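Local coordinates for conserved hypothetical secreted protein (Helicobacter pylori, PDB 4RNY) that helps determine helical cell shape and probably acts as a zinc-dependent M23-family metallopeptidase on the cell wall, at residues T109-L114 with I139-D144; N116-A121 with P154-A159. All coordinates share one frame; numbering follows the deposited sequence.

How the contacts relate
Both contacts lie in the second domain of Csd3, away from the zinc site, and join helix 112-121 to neighbouring antiparallel strands of one sheet. Contact 1 takes the start of the helix and the turn before it onto strand 136-146; contact 2 takes its later turns onto strand 153-163. Their centres are about 8 Å apart, and V140 and K157 connect the strands through a probable backbone hydrogen bond. Both are largely buried: in contact 1 a leucine packs over a tyrosine ring and meets an isoleucine, in contact 2 a leucine meets isoleucine and alanine. The polar chemistry differs: at the helix start a charged carboxylate holds an arginine, whereas further along a neutral glutamine amide meets strand backbone.

Contact 1 of 2, residues T109-L114 with I139-D144; sequences TNDPLL and IVYTRD
The turn and first helical residues of T109-L114 face strand I139-D144 at a distance set by side chains, the closest pair of CA atoms, those of L114 and Y141, being 8.7 Å apart. N110 breaks the preceding helix with positive phi, and D111 then takes the N-cap position of helix 112-121. No direct hydrogen bond crosses between the segments; a salt bridge, a water and apolar packing join them. D111 divides its carboxylate between two tasks. OD1 accepts from L114 N at 3.0 Å, met from well above the carboxylate plane, and so caps the helix. OD2 pairs with R143 NE at 2.8 Å, the carboxylate and guanidinium planes being turned 34° from each other. The arginine bends at chi2 (66°) to bring NE to the acid, while its NH1 bonds to G152 O. Water 1 gives OD2 a further partner, donating to it at 2.6 Å, and also hydrogen-bonds Y141 OH. With cap, arginine and water together, the carboxylate is gripped from several directions, which would probably favour its charged form. Next to this polar group, L114 lies across the tyrosine ring: CD2 makes a CH-pi contact over one face, 3.8 Å from the ring centroid, while CD1 rests near Y141 CG. The same CD2 meets I139 CD1 end to end at 3.8 Å. Y141 CG sits between its own backbone N and carbonyl carbon (chi1 67°), a setting from which the ring projects off the strand toward the turn, one face against L114 and the hydroxyl near T109. T109 CG2 touches Y141 OH, whereas T109 OG1 bonds back to I105 O. L359 of strand 357-361 also packs on T109 and Y141. The arrangement is an Asp N-cap at a helix start, tied by a salt bridge to the antiparallel sheet against which it packs.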
# COMPACT_ATOMS: atom_id res chain seq x y z
N THR A 109 11.51 -10.83 -14.35
CA THR A 109 10.67 -9.62 -14.38
C THR A 109 11.40 -8.32 -14.00
O THR A 109 10.93 -7.23 -14.30
CB THR A 109 9.49 -9.74 -13.38
OG1 THR A 109 10.01 -9.90 -12.06
CG2 THR A 109 8.61 -10.89 -13.70
N ASN A 110 12.54 -8.42 -13.33
CA ASN A 110 13.26 -7.27 -12.86
C ASN A 110 12.42 -6.60 -11.76
O ASN A 110 12.54 -5.41 -11.53
CB ASN A 110 13.55 -6.26 -14.00
CG ASN A 110 14.13 -6.92 -15.25
OD1 ASN A 110 15.19 -7.50 -15.21
ND2 ASN A 110 13.45 -6.76 -16.39
N ASP A 111 11.61 -7.38 -11.04
CA ASP A 111 10.54 -6.80 -10.22
C ASP A 111 10.58 -7.45 -8.87
O ASP A 111 9.82 -8.36 -8.58
CB ASP A 111 9.18 -6.92 -10.93
CG ASP A 111 8.07 -6.08 -10.25
OD1 ASP A 111 8.23 -5.74 -9.09
OD2 ASP A 111 7.02 -5.79 -10.89
N PRO A 112 11.46 -6.96 -8.01
CA PRO A 112 11.61 -7.54 -6.69
C PRO A 112 10.39 -7.33 -5.80
O PRO A 112 10.15 -8.14 -4.88
CB PRO A 112 12.82 -6.81 -6.12
CG PRO A 112 12.89 -5.51 -6.87
CD PRO A 112 12.41 -5.85 -8.24
N LEU A 113 9.64 -6.24 -6.03
CA LEU A 113 8.42 -5.98 -5.26
C LEU A 113 7.44 -7.12 -5.59
O LEU A 113 6.80 -7.62 -4.73
CB LEU A 113 7.78 -4.63 -5.60
CG LEU A 113 8.64 -3.34 -5.48
CD1 LEU A 113 7.82 -2.09 -5.83
CD2 LEU A 113 9.31 -3.18 -4.13
N LEU A 114 7.35 -7.50 -6.85
CA LEU A 114 6.46 -8.63 -7.21
C LEU A 114 6.87 -9.92 -6.47
O LEU A 114 6.02 -10.63 -5.90
CB LEU A 114 6.42 -8.85 -8.71
CG LEU A 114 5.45 -9.96 -9.16
CD1 LEU A 114 3.99 -9.53 -9.11
CD2 LEU A 114 5.81 -10.41 -10.56
N ILE A 139 1.94 -15.99 -12.38
CA ILE A 139 1.37 -14.76 -11.80
C ILE A 139 0.80 -13.90 -12.88
O ILE A 139 1.50 -13.54 -13.84
CB ILE A 139 2.41 -13.92 -11.05
CG1 ILE A 139 3.43 -14.79 -10.31
CG2 ILE A 139 1.72 -12.96 -10.08
CD1 ILE A 139 4.54 -13.93 -9.68
N VAL A 140 -0.46 -13.54 -12.68
CA VAL A 140 -1.14 -12.52 -13.46
C VAL A 140 -1.20 -11.27 -12.59
O VAL A 140 -1.67 -11.31 -11.43
CB VAL A 140 -2.57 -12.96 -13.85
CG1 VAL A 140 -3.28 -11.83 -14.60
CG2 VAL A 140 -2.49 -14.21 -14.71
N TYR A 141 -0.67 -10.19 -13.12
CA TYR A 141 -0.53 -8.96 -12.33
C TYR A 141 -0.51 -7.72 -13.17
O TYR A 141 -0.19 -7.77 -14.37
CB TYR A 141 0.74 -9.03 -11.50
CG TYR A 141 2.03 -9.00 -12.28
CD1 TYR A 141 2.55 -10.16 -12.87
CD2 TYR A 141 2.75 -7.82 -12.42
CE1 TYR A 141 3.73 -10.15 -13.57
CE2 TYR A 141 3.94 -7.80 -13.08
CZ TYR A 141 4.44 -8.96 -13.68
OH TYR A 141 5.64 -8.93 -14.35
N THR A 142 -0.82 -6.58 -12.54
CA THR A 142 -0.70 -5.32 -13.21
C THR A 142 0.48 -4.53 -12.71
O THR A 142 0.88 -4.63 -11.54
CB THR A 142 -1.96 -4.44 -13.04
OG1 THR A 142 -2.17 -4.08 -11.65
CG2 THR A 142 -3.15 -5.19 -13.62
N ARG A 143 0.97 -3.69 -13.59
CA ARG A 143 2.09 -2.82 -13.32
C ARG A 143 1.78 -1.41 -13.88
O ARG A 143 1.27 -1.31 -14.98
CB ARG A 143 3.31 -3.40 -14.04
CG ARG A 143 4.62 -2.88 -13.53
CD ARG A 143 4.83 -3.36 -12.11
NE ARG A 143 6.23 -3.19 -11.70
CZ ARG A 143 6.66 -2.26 -10.85
NH1 ARG A 143 5.84 -1.39 -10.28
NH2 ARG A 143 7.94 -2.20 -10.57
N ASP A 144 2.14 -0.36 -13.16
CA ASP A 144 1.88 1.02 -13.59
C ASP A 144 3.12 1.73 -14.09
O ASP A 144 4.20 1.59 -13.51
CB ASP A 144 1.29 1.84 -12.46
CG ASP A 144 -0.04 1.31 -12.01
OD1 ASP A 144 -0.64 0.52 -12.77
OD2 ASP A 144 -0.50 1.69 -10.91
O HOH W 1 7.21 -6.48 -13.42

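Contact 2 of 2, residues N116-A121 with P154-A159; sequences NQLMNA and PTIKMA
Q117 reaches from the helix to P154 and bonds directly to the strand backbone: NE2 donates to P154 O at 3.0 Å with an N-H...O angle of 156°. The acceptor lies close to the glutamine amide plane, although the donor is tilted 30° from the carbonyl plane. NE2 also rests against the proline ring at CD, 3.6 Å away, and bonds to Q153 OE1, so the amide nitrogen has two oxygen partners. On the other branch, OE1 accepts from water 2, which in turn accepts from I156 N at 3.0 Å; both ends of the amide are thereby linked to the strand, and its rotation is fixed. The side chain runs extended beyond CG, long enough to span the gap. Next to it the contact turns apolar. L118 CD1 packs on A159 CB at 3.6 Å and, less closely, on I156 CD1, the leucine and isoleucine crossing at about a right angle. Further out, L114 covers P154 and I156, I137 and I139 touch L118 from strand 136-146, and F128 touches it from a loop. The axes of helix 116-121 and strand 154-156 run 9.8 Å apart at an angle of 35°. Beyond I156, K157 and M158 both face V140, a classic beta bulge that turns the strand where this helix packs on the antiparallel sheet.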
# COMPACT_ATOMS: atom_id res chain seq x y z
N ASN A 116 8.56 -10.28 -3.65
CA ASN A 116 8.28 -10.16 -2.24
C ASN A 116 6.80 -10.23 -1.92
O ASN A 116 6.40 -10.81 -0.92
CB ASN A 116 8.93 -8.91 -1.66
CG ASN A 116 10.47 -9.00 -1.71
OD1 ASN A 116 11.04 -10.11 -1.60
ND2 ASN A 116 11.13 -7.88 -1.92
N GLN A 117 5.97 -9.67 -2.79
CA GLN A 117 4.54 -9.74 -2.56
C GLN A 117 4.10 -11.20 -2.63
O GLN A 117 3.27 -11.65 -1.82
CB GLN A 117 3.78 -8.96 -3.60
CG GLN A 117 3.86 -7.44 -3.46
CD GLN A 117 2.92 -6.72 -4.43
OE1 GLN A 117 2.13 -7.35 -5.11
NE2 GLN A 117 3.00 -5.42 -4.47
N LEU A 118 4.61 -11.93 -3.60
CA LEU A 118 4.17 -13.32 -3.75
C LEU A 118 4.61 -14.16 -2.54
O LEU A 118 3.82 -14.90 -1.96
CB LEU A 118 4.66 -13.90 -5.07
CG LEU A 118 4.06 -15.28 -5.39
CD1 LEU A 118 2.63 -15.15 -5.88
CD2 LEU A 118 4.88 -15.99 -6.44
N MET A 119 5.88 -14.01 -2.15
CA MET A 119 6.40 -14.68 -0.95
C MET A 119 5.53 -14.44 0.27
O MET A 119 5.16 -15.40 0.97
CB MET A 119 7.85 -14.25 -0.66
CG MET A 119 8.41 -14.77 0.68
SD MET A 119 10.08 -14.13 0.91
CE MET A 119 10.95 -14.84 -0.50
N ASN A 120 5.17 -13.18 0.52
CA ASN A 120 4.35 -12.88 1.67
C ASN A 120 2.96 -13.46 1.53
O ASN A 120 2.44 -14.00 2.48
CB ASN A 120 4.27 -11.37 1.96
CG ASN A 120 5.57 -10.84 2.52
OD1 ASN A 120 6.15 -11.46 3.40
ND2 ASN A 120 6.03 -9.71 2.01
N ALA A 121 2.36 -13.36 0.35
CA ALA A 121 1.00 -13.82 0.18
C ALA A 121 0.88 -15.35 0.43
O ALA A 121 -0.18 -15.80 0.77
CB ALA A 121 0.48 -13.49 -1.23
N PRO A 154 3.39 -3.48 -7.98
CA PRO A 154 2.48 -4.31 -8.77
C PRO A 154 1.24 -4.69 -7.97
O PRO A 154 1.25 -4.60 -6.74
CB PRO A 154 3.32 -5.55 -9.09
CG PRO A 154 4.36 -5.62 -8.03
CD PRO A 154 4.54 -4.24 -7.45
N THR A 155 0.19 -5.10 -8.66
CA THR A 155 -0.93 -5.76 -8.03
C THR A 155 -1.16 -7.13 -8.61
O THR A 155 -1.37 -7.26 -9.82
CB THR A 155 -2.22 -4.93 -8.19
OG1 THR A 155 -2.09 -3.74 -7.41
CG2 THR A 155 -3.40 -5.67 -7.67
N ILE A 156 -1.17 -8.14 -7.77
CA ILE A 156 -1.42 -9.50 -8.20
C ILE A 156 -2.92 -9.71 -8.36
O ILE A 156 -3.68 -9.46 -7.43
CB ILE A 156 -0.88 -10.49 -7.16
CG1 ILE A 156 0.65 -10.39 -7.11
CG2 ILE A 156 -1.35 -11.93 -7.48
CD1 ILE A 156 1.27 -11.30 -6.09
N LYS A 157 -3.33 -10.15 -9.54
CA LYS A 157 -4.72 -10.60 -9.82
C LYS A 157 -4.95 -12.09 -9.61
O LYS A 157 -5.97 -12.49 -9.06
CB LYS A 157 -5.10 -10.26 -11.28
CG LYS A 157 -4.83 -8.81 -11.68
CD LYS A 157 -5.61 -7.83 -10.81
CE LYS A 157 -7.11 -7.97 -11.00
NZ LYS A 157 -7.53 -7.70 -12.41
N MET A 158 -4.01 -12.90 -10.03
CA MET A 158 -4.03 -14.32 -9.70
C MET A 158 -2.62 -14.90 -9.65
O MET A 158 -1.73 -14.42 -10.34
CB MET A 158 -4.80 -15.11 -10.77
CG MET A 158 -4.51 -16.61 -10.77
SD MET A 158 -5.26 -17.34 -12.22
CE MET A 158 -4.01 -17.02 -13.44
N ALA A 159 -2.44 -15.92 -8.83
CA ALA A 159 -1.22 -16.68 -8.86
C ALA A 159 -1.53 -18.14 -8.64
O ALA A 159 -2.58 -18.48 -8.09
CB ALA A 159 -0.22 -16.17 -7.82
O HOH W 2 -0.34 -7.76 -4.94